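Local atomic coordinates of HI1317 (Haemophilus influenzae, PDB entry 1JOV), a protein that probably interconverts the alpha and beta anomers of D-glucose 6-phosphate, as a member of the glucose-6-phosphate 1-epimerase family. Residues A[78-83]-A[146-151]; A[151-156]-A[202-207]; A[169-174]-A[192-197]; A[223-228]-A[245-250]. One frame throughout, in Å; residues are numbered along the deposited sequence. Where two conformers were deposited one is given.

Contact 1 (A[78-83]-A[146-151]); sequences PWFGGV and QAALHT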
loop_
_atom_site.group_PDB
_atom_site.type_symbol
_atom_site.label_atom_id
_atom_site.label_comp_id
_atom_site.label_asym_id
_atom_site.label_seq_id
_atom_site.Cartn_x
_atom_site.Cartn_y
_atom_site.Cartn_z
ATOM N N PRO A 78 -0.434 -13.948 -5.178
ATOM C CA PRO A 78 -1.479 -13.961 -6.235
ATOM C C PRO A 78 -2.879 -14.323 -5.768
ATOM O O PRO A 78 -3.735 -14.677 -6.593
ATOM C CB PRO A 78 -0.943 -15.041 -7.198
ATOM C CG PRO A 78 -0.325 -16.139 -6.215
ATOM C CD PRO A 78 0.245 -15.255 -5.096
ATOM N N TRP A 79 -3.100 -14.311 -4.468
ATOM C CA TRP A 79 -4.432 -14.502 -3.922
ATOM C C TRP A 79 -4.618 -13.410 -2.878
ATOM O O TRP A 79 -3.632 -12.912 -2.325
ATOM C CB TRP A 79 -4.702 -15.902 -3.264
ATOM C CG TRP A 79 -3.879 -16.305 -2.053
ATOM C CD1 TRP A 79 -4.188 -16.157 -0.693
ATOM C CD2 TRP A 79 -2.673 -17.048 -2.116
ATOM N NE1 TRP A 79 -3.189 -16.741 0.051
ATOM C CE2 TRP A 79 -2.261 -17.301 -0.797
ATOM C CE3 TRP A 79 -1.878 -17.550 -3.177
ATOM C CZ2 TRP A 79 -1.086 -18.005 -0.519
ATOM C CZ3 TRP A 79 -0.714 -18.200 -2.880
ATOM C CH2 TRP A 79 -0.336 -18.442 -1.566
ATOM N N PHE A 80 -5.891 -13.119 -2.568
ATOM C CA PHE A 80 -6.286 -12.071 -1.661
ATOM C C PHE A 80 -6.883 -12.648 -0.398
ATOM O O PHE A 80 -7.744 -13.540 -0.469
ATOM C CB PHE A 80 -7.325 -11.139 -2.310
ATOM C CG PHE A 80 -7.724 -9.977 -1.437
ATOM C CD1 PHE A 80 -6.873 -8.886 -1.298
ATOM C CD2 PHE A 80 -8.951 -9.928 -0.746
ATOM C CE1 PHE A 80 -7.174 -7.805 -0.439
ATOM C CE2 PHE A 80 -9.274 -8.834 0.064
ATOM C CZ PHE A 80 -8.380 -7.773 0.197
ATOM N N GLY A 81 -6.389 -12.140 0.734
ATOM C CA GLY A 81 -6.930 -12.518 2.042
ATOM C C GLY A 81 -6.638 -13.936 2.438
ATOM O O GLY A 81 -5.676 -14.536 1.987
ATOM N N GLY A 82 -7.500 -14.476 3.300
ATOM C CA GLY A 82 -7.242 -15.805 3.824
ATOM C C GLY A 82 -7.886 -16.890 2.976
ATOM O O GLY A 82 -8.248 -17.938 3.497
ATOM N N VAL A 83 -8.024 -16.712 1.660
ATOM C CA VAL A 83 -8.640 -17.832 0.945
ATOM C C VAL A 83 -7.694 -19.048 0.944
ATOM O O VAL A 83 -8.134 -20.196 0.793
ATOM C CB VAL A 83 -9.072 -17.458 -0.461
ATOM C CG1 VAL A 83 -9.837 -16.140 -0.446
ATOM C CG2 VAL A 83 -7.873 -17.385 -1.396
ATOM N N GLN A 146 -5.288 -12.825 -8.393
ATOM C CA GLN A 146 -5.824 -11.670 -7.690
ATOM C C GLN A 146 -4.656 -10.817 -7.227
ATOM O O GLN A 146 -3.555 -11.317 -7.041
ATOM C CB GLN A 146 -6.572 -12.132 -6.459
ATOM C CG GLN A 146 -7.746 -13.090 -6.705
ATOM C CD GLN A 146 -8.342 -13.536 -5.368
ATOM O OE1 GLN A 146 -7.674 -14.285 -4.607
ATOM N NE2 GLN A 146 -9.614 -13.210 -5.127
ATOM N N ALA A 147 -4.893 -9.513 -7.052
ATOM C CA ALA A 147 -3.844 -8.690 -6.483
ATOM C C ALA A 147 -4.484 -7.536 -5.778
ATOM O O ALA A 147 -5.665 -7.142 -6.027
ATOM C CB ALA A 147 -2.948 -8.210 -7.574
ATOM N N ALA A 148 -3.756 -6.905 -4.888
ATOM C CA ALA A 148 -4.263 -5.736 -4.196
ATOM C C ALA A 148 -3.082 -4.957 -3.681
ATOM O O ALA A 148 -2.085 -5.524 -3.241
ATOM C CB ALA A 148 -5.190 -6.109 -3.046
ATOM N N LEU A 149 -3.201 -3.646 -3.718
ATOM C CA LEU A 149 -2.286 -2.685 -3.173
ATOM C C LEU A 149 -2.950 -2.299 -1.872
ATOM O O LEU A 149 -3.869 -1.490 -1.864
ATOM C CB LEU A 149 -2.023 -1.505 -4.090
ATOM C CG LEU A 149 -1.878 -1.880 -5.563
ATOM C CD1 LEU A 149 -1.937 -0.630 -6.442
ATOM C CD2 LEU A 149 -0.590 -2.638 -5.800
ATOM N N HIS A 150 -2.506 -2.857 -0.793
ATOM C CA HIS A 150 -3.186 -2.714 0.487
ATOM C C HIS A 150 -2.755 -1.492 1.306
ATOM O O HIS A 150 -2.217 -1.593 2.416
ATOM C CB HIS A 150 -2.921 -4.017 1.169
ATOM C CG HIS A 150 -3.705 -4.338 2.438
ATOM N ND1 HIS A 150 -3.720 -3.539 3.541
ATOM C CD2 HIS A 150 -4.475 -5.420 2.723
ATOM C CE1 HIS A 150 -4.418 -4.138 4.492
ATOM N NE2 HIS A 150 -4.869 -5.263 4.011
ATOM N N THR A 151 -3.010 -0.366 0.697
ATOM C CA THR A 151 -2.442 0.900 1.211
ATOM C C THR A 151 -2.956 1.310 2.614
ATOM O O THR A 151 -4.156 1.416 2.843
ATOM C CB THR A 151 -2.744 2.043 0.204
ATOM O OG1 THR A 151 -2.408 1.589 -1.131
ATOM C CG2 THR A 151 -1.880 3.389 0.550
#

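Contact 2 (A[151-156]-A[202-207]); sequences TYFNIG and NQILDK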
loop_
_atom_site.group_PDB
_atom_site.type_symbol
_atom_site.label_atom_id
_atom_site.label_comp_id
_atom_site.label_asym_id
_atom_site.label_seq_id
_atom_site.Cartn_x
_atom_site.Cartn_y
_atom_site.Cartn_z
ATOM N N THR A 151 -3.010 -0.366 0.697
ATOM C CA THR A 151 -2.442 0.900 1.211
ATOM C C THR A 151 -2.956 1.310 2.614
ATOM O O THR A 151 -4.156 1.416 2.843
ATOM C CB THR A 151 -2.744 2.043 0.204
ATOM O OG1 THR A 151 -2.408 1.589 -1.131
ATOM C CG2 THR A 151 -1.880 3.389 0.550
ATOM N N TYR A 152 -1.966 1.538 3.477
ATOM C CA TYR A 152 -2.265 2.055 4.836
ATOM C C TYR A 152 -1.972 3.512 4.853
ATOM O O TYR A 152 -0.790 3.979 4.778
ATOM C CB TYR A 152 -1.419 1.384 5.968
ATOM C CG TYR A 152 -1.589 -0.042 6.223
ATOM C CD1 TYR A 152 -1.126 -1.033 5.345
ATOM C CD2 TYR A 152 -2.076 -0.453 7.452
ATOM C CE1 TYR A 152 -1.288 -2.423 5.655
ATOM C CE2 TYR A 152 -2.238 -1.787 7.753
ATOM C CZ TYR A 152 -1.823 -2.773 6.899
ATOM O OH TYR A 152 -1.958 -4.102 7.249
ATOM N N PHE A 153 -3.076 4.281 4.967
ATOM C CA PHE A 153 -2.917 5.751 4.972
ATOM C C PHE A 153 -2.804 6.269 6.411
ATOM O O PHE A 153 -3.385 5.697 7.335
ATOM C CB PHE A 153 -4.078 6.449 4.298
ATOM C CG PHE A 153 -4.174 6.132 2.877
ATOM C CD1 PHE A 153 -3.364 6.775 1.975
ATOM C CD2 PHE A 153 -5.051 5.162 2.458
ATOM C CE1 PHE A 153 -3.435 6.424 0.584
ATOM C CE2 PHE A 153 -5.120 4.806 1.184
ATOM C CZ PHE A 153 -4.352 5.472 0.183
ATOM N N ASN A 154 -1.893 7.220 6.593
ATOM C CA ASN A 154 -1.584 7.803 7.881
ATOM C C ASN A 154 -2.602 8.974 8.123
ATOM O O ASN A 154 -2.664 9.922 7.322
ATOM C CB ASN A 154 -0.140 8.356 7.820
ATOM C CG ASN A 154 0.413 8.852 9.190
ATOM O OD1 ASN A 154 0.148 8.278 10.244
ATOM N ND2 ASN A 154 1.248 9.890 9.130
ATOM N N ILE A 155 -3.272 8.950 9.272
ATOM C CA ILE A 155 -4.260 10.002 9.540
ATOM C C ILE A 155 -4.152 10.482 10.990
ATOM O O ILE A 155 -3.632 9.735 11.841
ATOM C CB ILE A 155 -5.665 9.440 9.292
ATOM C CG1 ILE A 155 -5.835 8.147 10.056
ATOM C CG2 ILE A 155 -5.971 9.249 7.803
ATOM C CD1 ILE A 155 -7.163 7.765 10.370
ATOM N N GLY A 156 -4.674 11.679 11.284
ATOM C CA GLY A 156 -4.601 12.215 12.657
ATOM C C GLY A 156 -5.433 11.507 13.707
ATOM O O GLY A 156 -4.944 11.204 14.820
ATOM N N ASN A 202 -11.497 8.234 -5.344
ATOM C CA ASN A 202 -12.082 8.352 -4.018
ATOM C C ASN A 202 -11.063 9.127 -3.224
ATOM O O ASN A 202 -9.913 9.230 -3.634
ATOM C CB ASN A 202 -12.420 7.010 -3.395
ATOM C CG ASN A 202 -11.413 5.955 -3.775
ATOM O OD1 ASN A 202 -10.227 6.090 -3.502
ATOM N ND2 ASN A 202 -11.904 4.883 -4.405
ATOM N N GLN A 203 -11.483 9.671 -2.104
ATOM C CA GLN A 203 -10.522 10.498 -1.375
ATOM C C GLN A 203 -10.740 10.393 0.111
ATOM O O GLN A 203 -11.783 9.932 0.561
ATOM C CB GLN A 203 -10.404 11.923 -1.946
ATOM C CG GLN A 203 -11.639 12.720 -2.104
ATOM C CD GLN A 203 -12.435 12.367 -3.348
ATOM O OE1 GLN A 203 -11.883 12.127 -4.444
ATOM N NE2 GLN A 203 -13.742 12.330 -3.187
ATOM N N ILE A 204 -9.723 10.696 0.904
ATOM C CA ILE A 204 -9.858 10.524 2.308
ATOM C C ILE A 204 -9.654 11.865 2.951
ATOM O O ILE A 204 -8.584 12.446 2.894
ATOM C CB ILE A 204 -8.741 9.597 2.776
ATOM C CG1 ILE A 204 -8.971 8.160 2.296
ATOM C CG2 ILE A 204 -8.650 9.680 4.255
ATOM C CD1 ILE A 204 -7.738 7.143 2.697
ATOM N N LEU A 205 -10.730 12.360 3.519
ATOM C CA LEU A 205 -10.719 13.634 4.178
ATOM C C LEU A 205 -10.292 13.463 5.611
ATOM O O LEU A 205 -10.908 12.694 6.359
ATOM C CB LEU A 205 -12.097 14.276 4.095
ATOM C CG LEU A 205 -12.270 15.672 4.683
ATOM C CD1 LEU A 205 -11.121 16.567 4.257
ATOM C CD2 LEU A 205 -13.599 16.268 4.243
ATOM N N ASP A 206 -9.242 14.177 5.986
ATOM C CA ASP A 206 -8.706 14.140 7.334
ATOM C C ASP A 206 -8.735 15.574 7.935
ATOM O O ASP A 206 -8.055 16.513 7.421
ATOM C CB ASP A 206 -7.289 13.523 7.342
ATOM C CG ASP A 206 -6.728 13.329 8.715
ATOM O OD1 ASP A 206 -7.338 13.783 9.704
ATOM O OD2 ASP A 206 -5.656 12.697 8.918
ATOM N N LYS A 207 -9.562 15.721 8.974
ATOM C CA LYS A 207 -9.840 16.999 9.635
ATOM C C LYS A 207 -9.003 17.008 10.941
ATOM O O LYS A 207 -9.049 17.958 11.719
ATOM C CB LYS A 207 -11.319 17.081 9.989
ATOM C CG LYS A 207 -12.225 17.458 8.823
ATOM C CD LYS A 207 -13.678 17.248 9.186
ATOM C CE LYS A 207 -13.976 15.761 9.354
ATOM N NZ LYS A 207 -15.244 15.438 10.083
HETATM O O HOH W 1 -4.278 12.133 6.620
#

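Contact 3 (A[169-174]-A[192-197]); sequences TCFNSL and DCIYSA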
loop_
_atom_site.group_PDB
_atom_site.type_symbol
_atom_site.label_atom_id
_atom_site.label_comp_id
_atom_site.label_asym_id
_atom_site.label_seq_id
_atom_site.Cartn_x
_atom_site.Cartn_y
_atom_site.Cartn_z
ATOM N N THR A 169 -23.312 1.096 -1.447
ATOM C CA THR A 169 -23.421 -0.252 -0.955
ATOM C C THR A 169 -22.019 -0.932 -1.064
ATOM O O THR A 169 -21.170 -0.524 -1.847
ATOM C CB THR A 169 -24.438 -1.050 -1.785
ATOM O OG1 THR A 169 -24.436 -2.428 -1.392
ATOM C CG2 THR A 169 -24.020 -1.194 -3.202
ATOM N N CYS A 170 -21.855 -2.030 -0.347
ATOM C CA CYS A 170 -20.601 -2.755 -0.359
ATOM C C CYS A 170 -20.897 -4.087 0.239
ATOM O O CYS A 170 -21.946 -4.284 0.882
ATOM C CB CYS A 170 -19.536 -2.021 0.507
ATOM S SG CYS A 170 -19.838 -1.966 2.321
ATOM N N PHE A 171 -19.948 -4.991 0.090
ATOM C CA PHE A 171 -20.042 -6.307 0.683
ATOM C C PHE A 171 -19.266 -6.260 1.986
ATOM O O PHE A 171 -18.090 -5.835 1.999
ATOM C CB PHE A 171 -19.466 -7.364 -0.269
ATOM C CG PHE A 171 -19.615 -8.776 0.220
ATOM C CD1 PHE A 171 -20.852 -9.438 0.063
ATOM C CD2 PHE A 171 -18.582 -9.462 0.782
ATOM C CE1 PHE A 171 -21.017 -10.756 0.491
ATOM C CE2 PHE A 171 -18.719 -10.763 1.209
ATOM C CZ PHE A 171 -19.957 -11.428 1.063
ATOM N N ASN A 172 -19.920 -6.667 3.083
ATOM C CA ASN A 172 -19.346 -6.672 4.442
ATOM C C ASN A 172 -18.730 -8.024 4.768
ATOM O O ASN A 172 -19.458 -8.983 5.002
ATOM C CB ASN A 172 -20.436 -6.295 5.503
ATOM C CG ASN A 172 -19.858 -5.991 6.893
ATOM O OD1 ASN A 172 -18.745 -6.413 7.253
ATOM N ND2 ASN A 172 -20.661 -5.295 7.708
ATOM N N SER A 173 -17.401 -8.108 4.779
ATOM C CA SER A 173 -16.706 -9.371 4.974
ATOM C C SER A 173 -16.862 -9.817 6.389
ATOM O O SER A 173 -16.591 -10.971 6.725
ATOM C CB SER A 173 -15.209 -9.259 4.624
ATOM O OG SER A 173 -15.082 -8.782 3.303
ATOM N N LEU A 174 -17.219 -8.857 7.238
ATOM C CA LEU A 174 -17.308 -9.143 8.660
ATOM C C LEU A 174 -18.372 -10.232 8.894
ATOM O O LEU A 174 -18.094 -11.286 9.495
ATOM C CB LEU A 174 -17.541 -7.831 9.449
ATOM C CG LEU A 174 -16.272 -6.951 9.453
ATOM C CD1 LEU A 174 -16.450 -5.627 10.217
ATOM C CD2 LEU A 174 -15.088 -7.731 9.960
ATOM N N ASP A 192 -14.598 -3.693 7.369
ATOM C CA ASP A 192 -13.869 -4.624 6.504
ATOM C C ASP A 192 -14.782 -4.913 5.293
ATOM O O ASP A 192 -15.382 -5.996 5.195
ATOM C CB ASP A 192 -13.402 -5.898 7.224
ATOM C CG ASP A 192 -12.330 -6.679 6.428
ATOM O OD1 ASP A 192 -12.068 -6.281 5.277
ATOM O OD2 ASP A 192 -11.656 -7.638 6.854
ATOM N N CYS A 193 -14.817 -3.974 4.359
ATOM C CA CYS A 193 -15.797 -4.095 3.302
ATOM C C CYS A 193 -15.286 -3.908 1.892
ATOM O O CYS A 193 -14.421 -3.075 1.627
ATOM C CB CYS A 193 -16.973 -3.163 3.582
ATOM S SG CYS A 193 -16.682 -1.447 3.183
ATOM N N ILE A 194 -15.826 -4.675 0.982
ATOM C CA ILE A 194 -15.421 -4.641 -0.402
ATOM C C ILE A 194 -16.419 -3.911 -1.274
ATOM O O ILE A 194 -17.567 -4.355 -1.425
ATOM C CB ILE A 194 -15.270 -6.066 -0.941
ATOM C CG1 ILE A 194 -14.400 -6.905 0.001
ATOM C CG2 ILE A 194 -14.658 -6.068 -2.334
ATOM C CD1 ILE A 194 -14.392 -8.387 -0.328
ATOM N N TYR A 195 -16.010 -2.800 -1.847
ATOM C CA TYR A 195 -16.814 -2.074 -2.791
ATOM C C TYR A 195 -16.447 -2.404 -4.238
ATOM O O TYR A 195 -15.290 -2.667 -4.570
ATOM C CB TYR A 195 -16.533 -0.579 -2.728
ATOM C CG TYR A 195 -16.959 0.198 -1.480
ATOM C CD1 TYR A 195 -16.192 0.188 -0.325
ATOM C CD2 TYR A 195 -18.102 0.992 -1.488
ATOM C CE1 TYR A 195 -16.531 0.940 0.796
ATOM C CE2 TYR A 195 -18.447 1.735 -0.393
ATOM C CZ TYR A 195 -17.680 1.717 0.759
ATOM O OH TYR A 195 -18.062 2.502 1.868
ATOM N N SER A 196 -17.446 -2.399 -5.102
ATOM C CA SER A 196 -17.209 -2.440 -6.517
ATOM C C SER A 196 -16.553 -1.099 -6.802
ATOM O O SER A 196 -16.836 -0.119 -6.146
ATOM C CB SER A 196 -18.532 -2.563 -7.314
ATOM O OG SER A 196 -19.225 -3.760 -6.970
ATOM N N ALA A 197 -15.638 -1.073 -7.749
ATOM C CA ALA A 197 -14.905 0.108 -8.189
ATOM C C ALA A 197 -15.621 0.833 -9.306
ATOM O O ALA A 197 -15.141 0.914 -10.445
ATOM C CB ALA A 197 -13.508 -0.308 -8.699
HETATM O O HOH W 2 -20.122 -1.469 -4.201
HETATM O O HOH W 3 -12.260 -8.041 3.174
#

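Contact 4 (A[223-228]-A[245-250]); sequences FVLWNP and LCLETA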
loop_
_atom_site.group_PDB
_atom_site.type_symbol
_atom_site.label_atom_id
_atom_site.label_comp_id
_atom_site.label_asym_id
_atom_site.label_seq_id
_atom_site.Cartn_x
_atom_site.Cartn_y
_atom_site.Cartn_z
ATOM N N PHE A 223 -12.557 -2.145 -4.327
ATOM C CA PHE A 223 -11.873 -1.231 -3.404
ATOM C C PHE A 223 -12.207 -1.749 -2.018
ATOM O O PHE A 223 -13.377 -1.863 -1.678
ATOM C CB PHE A 223 -12.321 0.247 -3.485
ATOM C CG PHE A 223 -11.970 0.984 -4.723
ATOM C CD1 PHE A 223 -10.642 0.977 -5.186
ATOM C CD2 PHE A 223 -12.927 1.724 -5.423
ATOM C CE1 PHE A 223 -10.284 1.636 -6.335
ATOM C CE2 PHE A 223 -12.589 2.392 -6.584
ATOM C CZ PHE A 223 -11.278 2.331 -7.029
ATOM N N VAL A 224 -11.197 -2.072 -1.208
ATOM C CA VAL A 224 -11.441 -2.623 0.109
ATOM C C VAL A 224 -11.209 -1.518 1.176
ATOM O O VAL A 224 -10.148 -0.851 1.222
ATOM C CB VAL A 224 -10.495 -3.832 0.347
ATOM C CG1 VAL A 224 -10.643 -4.441 1.749
ATOM C CG2 VAL A 224 -10.713 -4.957 -0.690
ATOM N N LEU A 225 -12.198 -1.269 2.025
ATOM C CA LEU A 225 -12.026 -0.222 3.028
ATOM C C LEU A 225 -11.911 -0.975 4.315
ATOM O O LEU A 225 -12.780 -1.801 4.602
ATOM C CB LEU A 225 -13.249 0.677 3.050
ATOM C CG LEU A 225 -13.202 1.849 4.035
ATOM C CD1 LEU A 225 -12.122 2.853 3.682
ATOM C CD2 LEU A 225 -14.610 2.524 3.984
ATOM N N TRP A 226 -10.831 -0.726 5.092
ATOM C CA TRP A 226 -10.562 -1.544 6.290
ATOM C C TRP A 226 -9.914 -0.789 7.464
ATOM O O TRP A 226 -8.953 -0.082 7.282
ATOM C CB TRP A 226 -9.603 -2.673 5.999
ATOM C CG TRP A 226 -9.219 -3.506 7.181
ATOM C CD1 TRP A 226 -10.057 -4.232 8.016
ATOM C CD2 TRP A 226 -7.901 -3.618 7.761
ATOM N NE1 TRP A 226 -9.329 -4.843 9.003
ATOM C CE2 TRP A 226 -7.995 -4.506 8.853
ATOM C CE3 TRP A 226 -6.620 -3.134 7.391
ATOM C CZ2 TRP A 226 -6.898 -4.830 9.632
ATOM C CZ3 TRP A 226 -5.517 -3.463 8.174
ATOM C CH2 TRP A 226 -5.642 -4.329 9.254
ATOM N N ASN A 227 -10.448 -0.988 8.687
ATOM C CA ASN A 227 -9.896 -0.445 9.952
ATOM C C ASN A 227 -10.276 -1.472 11.006
ATOM O O ASN A 227 -11.447 -1.807 11.133
ATOM C CB ASN A 227 -10.404 0.986 10.258
ATOM C CG ASN A 227 -9.723 1.594 11.522
ATOM O OD1 ASN A 227 -9.916 1.065 12.641
ATOM N ND2 ASN A 227 -8.848 2.596 11.334
ATOM N N PRO A 228 -9.304 -2.068 11.662
ATOM C CA PRO A 228 -9.560 -3.187 12.557
ATOM C C PRO A 228 -10.241 -2.708 13.870
ATOM O O PRO A 228 -10.754 -3.530 14.647
ATOM C CB PRO A 228 -8.148 -3.713 12.864
ATOM C CG PRO A 228 -7.256 -2.524 12.715
ATOM C CD PRO A 228 -7.882 -1.705 11.644
ATOM N N LEU A 245 -5.931 4.094 8.163
ATOM C CA LEU A 245 -7.086 3.601 7.461
ATOM C C LEU A 245 -6.574 3.000 6.139
ATOM O O LEU A 245 -5.822 3.650 5.400
ATOM C CB LEU A 245 -8.060 4.707 7.177
ATOM C CG LEU A 245 -9.323 4.381 6.392
ATOM C CD1 LEU A 245 -10.031 3.253 7.154
ATOM C CD2 LEU A 245 -10.223 5.626 6.257
ATOM N N CYS A 246 -7.048 1.804 5.853
ATOM C CA CYS A 246 -6.740 1.196 4.534
ATOM C C CYS A 246 -7.839 1.400 3.496
ATOM O O CYS A 246 -9.006 1.090 3.746
ATOM C CB CYS A 246 -6.497 -0.281 4.723
ATOM S SG CYS A 246 -4.927 -0.643 5.562
ATOM N N LEU A 247 -7.442 1.892 2.314
ATOM C CA LEU A 247 -8.310 2.043 1.139
ATOM C C LEU A 247 -7.498 1.317 0.039
ATOM O O LEU A 247 -6.604 1.915 -0.571
ATOM C CB LEU A 247 -8.650 3.482 0.792
ATOM C CG LEU A 247 -9.979 3.543 0.041
ATOM C CD1 LEU A 247 -10.513 4.964 -0.020
ATOM C CD2 LEU A 247 -9.837 2.978 -1.369
ATOM N N GLU A 248 -7.772 0.051 -0.132
ATOM C CA GLU A 248 -7.037 -0.833 -0.996
ATOM C C GLU A 248 -7.482 -0.861 -2.461
ATOM O O GLU A 248 -8.678 -1.007 -2.762
ATOM C CB GLU A 248 -7.144 -2.258 -0.482
ATOM C CG GLU A 248 -6.856 -2.399 0.998
ATOM C CD GLU A 248 -7.159 -3.767 1.588
ATOM O OE1 GLU A 248 -7.193 -4.740 0.826
ATOM O OE2 GLU A 248 -7.356 -3.862 2.819
ATOM N N THR A 249 -6.537 -0.728 -3.391
ATOM C CA THR A 249 -6.756 -0.813 -4.850
ATOM C C THR A 249 -6.771 -2.308 -5.196
ATOM O O THR A 249 -5.740 -2.963 -4.963
ATOM C CB THR A 249 -5.623 -0.145 -5.580
ATOM O OG1 THR A 249 -5.432 1.194 -5.082
ATOM C CG2 THR A 249 -5.925 -0.086 -7.069
ATOM N N ALA A 250 -7.849 -2.898 -5.719
ATOM C CA ALA A 250 -7.853 -4.342 -5.781
ATOM C C ALA A 250 -8.486 -4.996 -7.021
ATOM O O ALA A 250 -9.299 -4.389 -7.667
ATOM C CB ALA A 250 -8.593 -4.935 -4.609
#

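Contact 1 (A[78-83]-A[146-151])
Pro78, Trp79 and Phe80, in the loop that follows strand 75-76, lie against Gln146 and Ala148 of strand 145-154, beside the predicted active site, where the Phe80 side chain touches that of Glu248. Two hydrogen bonds join the segments, and Gln146 takes part in both. Its backbone N donates to Pro78 O at 3.0 Å, approaching from above the carbonyl plane. Its side chain then reaches along the loop: CG is anti to the carbonyl carbon (chi1 -59°) and the chain runs extended beyond it, which brings OE1 to Phe80 N at 2.9 Å. This second bond is moderately bent, with 152° at the hydrogen, and its donor likewise stands well above the amide plane. The other end of the amide is also held, since NE2 is hydrogen-bonded to Ile252 O, and the two bonds together fix the rotation of the flat group. OE1 further lies 3.3 Å from Trp79 CA, so the oxygen sits against the Trp79-Phe80 backbone. Pro78 itself follows a cis peptide bond, and its CA makes a CH...O contact with Gln146 O at 3.5 Å. Phe80 turns its ring toward the strand because CG is anti to the backbone N (chi1 -177°). CD1 and CE1 meet the Ala148 methyl obliquely, CD1 to CB being 3.7 Å, while His88 packs edge-to-face on the ring. The strand continues to His150, a predicted active-site residue, an arrangement consistent with the active-site cleft of the galactose mutarotase-like beta fold.

Contact 2 (A[151-156]-A[202-207])
Gly156 N donates to Asp206 OD2 at 2.8 Å, a slightly bent bond (159° at the hydrogen) that uses the syn lone pair of the carboxylate oxygen. The same oxygen sits 3.1 Å from Ile155 CA, so it presses close to the backbone just ahead of the glycine. The Asp206 carboxylate reaches across the gap between the two chain segments because its CG stands opposite the backbone N (chi1 -174°). A water bridges the same two segments, donating one hydrogen to Asp206 OD2 at 2.7 Å and the other to Asn154 O at 2.8 Å. Deeper in, Phe153 and Ile204 provide the apolar part. The CD1 methyl of Ile204, at the end of an extended branch, meets the ring obliquely, and its 3.3 Å approach to Phe153 CD2 is tight for two carbons. Ile155 CG2 and Ile204 CG2 stand farther apart, at 4.5 Å. These side chains lie between two sheets of the beta sandwich: strand 145-154 belongs to one and strand 201-206 to the other, which explains why Phe153 and Ile204 have CA atoms 8.8 Å apart and share no backbone bond. In the second shell, Asp206 OD1 accepts from the backbone N of both Ser208 and Phe209, and this set of donors would be consistent with an ionised carboxylate. Asn154 O also receives a bond from Arg211 NH2. Thr151 CG2 lies over one face of the Phe153 ring, toward the rim, while Ile213 and Leu215 of strand 211-218 and Leu247 of strand 244-251 also touch its side chain.

Contact 3 (A[169-174]-A[192-197])
Phe171 and Ile194 form an antiparallel hydrogen-bonded pair, Phe171 N donating to Ile194 O at 2.9 Å in an essentially straight line (178°) and Ile194 N returning a bond to Phe171 O at 2.7 Å. Farther along, Ser173 N donates to Asp192 O, nearly along the C=O axis. A water bridges their side chains, hydrogen-bonded to Ser173 OG and giving a hydrogen to Asp192 OD1 at 2.7 Å; another links Thr169 O with Ser196 N. At the position before Phe171, Cys170 CB sits squarely over one face of the Tyr195 ring, 3.8 Å from its centroid and 8° off the normal, a CH-pi contact. Cys170 SG lies between its backbone N and carbonyl carbon (chi1 67°). A disulfide between Cys170 and Cys193 is known for this protein; in the conformer given, Cys170 SG to Cys193 SG is 3.3 Å, too long for a covalent bond, and since Cys193 has a second conformer the state of the pair here is left open. Leu174 crosses Asp192 obliquely, Leu174 CD2 lying 3.7 Å from Asp192 CB. Strand 191-196 is flanked on its other edge by strand 222-227, and strand 177-180 lies beyond strand 169-172 as the sheet's outermost strand.

Contact 4 (A[223-228]-A[245-250])
Val224 and Glu248 pack tightly on one face of this antiparallel ladder, with the glutamate side chain crossing the valine at a slant: Glu248 OE1 is 3.5 Å from Val224 CB, and OE2 is equally near CG1. Glu248 CG is anti to the carbonyl carbon (chi1 -49°) and the chain then extends, carrying the carboxylate over the neighbouring strand. Backbone bonds frame the pair, Glu248 N to Val224 O being 2.9 Å and nearly straight at 172°, and Trp226 with Cys246 repeats the pattern at the next hydrogen-bonded pair. There Cys246 SG meets the edge of the indole, 3.5 Å from Trp226 CE3, close to the ring plane: a sulfur-aromatic contact. Pro228 CD covers part of one face of the same ring, and Trp226 is partly exposed. Side-chain contact is slacker toward Ala250, where Val224 CG2 is 4.5 Å from Ala250 CB. On the opposite face, Leu225 CD1 stands 4.1 Å from Leu245 CD1, and Phe223 CB and Leu247 CD2 are 4.3 Å apart. Strand 244-251 lies between strand 222-227 and strand 145-154, while strand 191-196 borders strand 222-227 on its other side, all within one antiparallel sheet.

How the contacts relate
Contact 4 lies in the middle of the sheet, its centre about 11 Å from those of contacts 1 and 2 and about 9 Å from that of contact 3. Contacts 1 and 4 meet at the predicted active site: His150 NE2 is 3.1 Å from Glu248 OE2, and Phe80 CE1 is 3.3 Å from Glu248 OE1. Contact 2 shares Thr151 with contact 1 and joins contact 4 through a probable hydrogen bond, Phe153 N to Leu245 O; its Asn154 side chain lies about 4 Å from a bound Tris molecule, probably from the crystallisation liquor. Contact 3 meets contact 4 through a probable hydrogen bond between Cys193 O and Leu225 N, its Asp192 side chain about 6 Å from that of Glu248 at the nearest atoms.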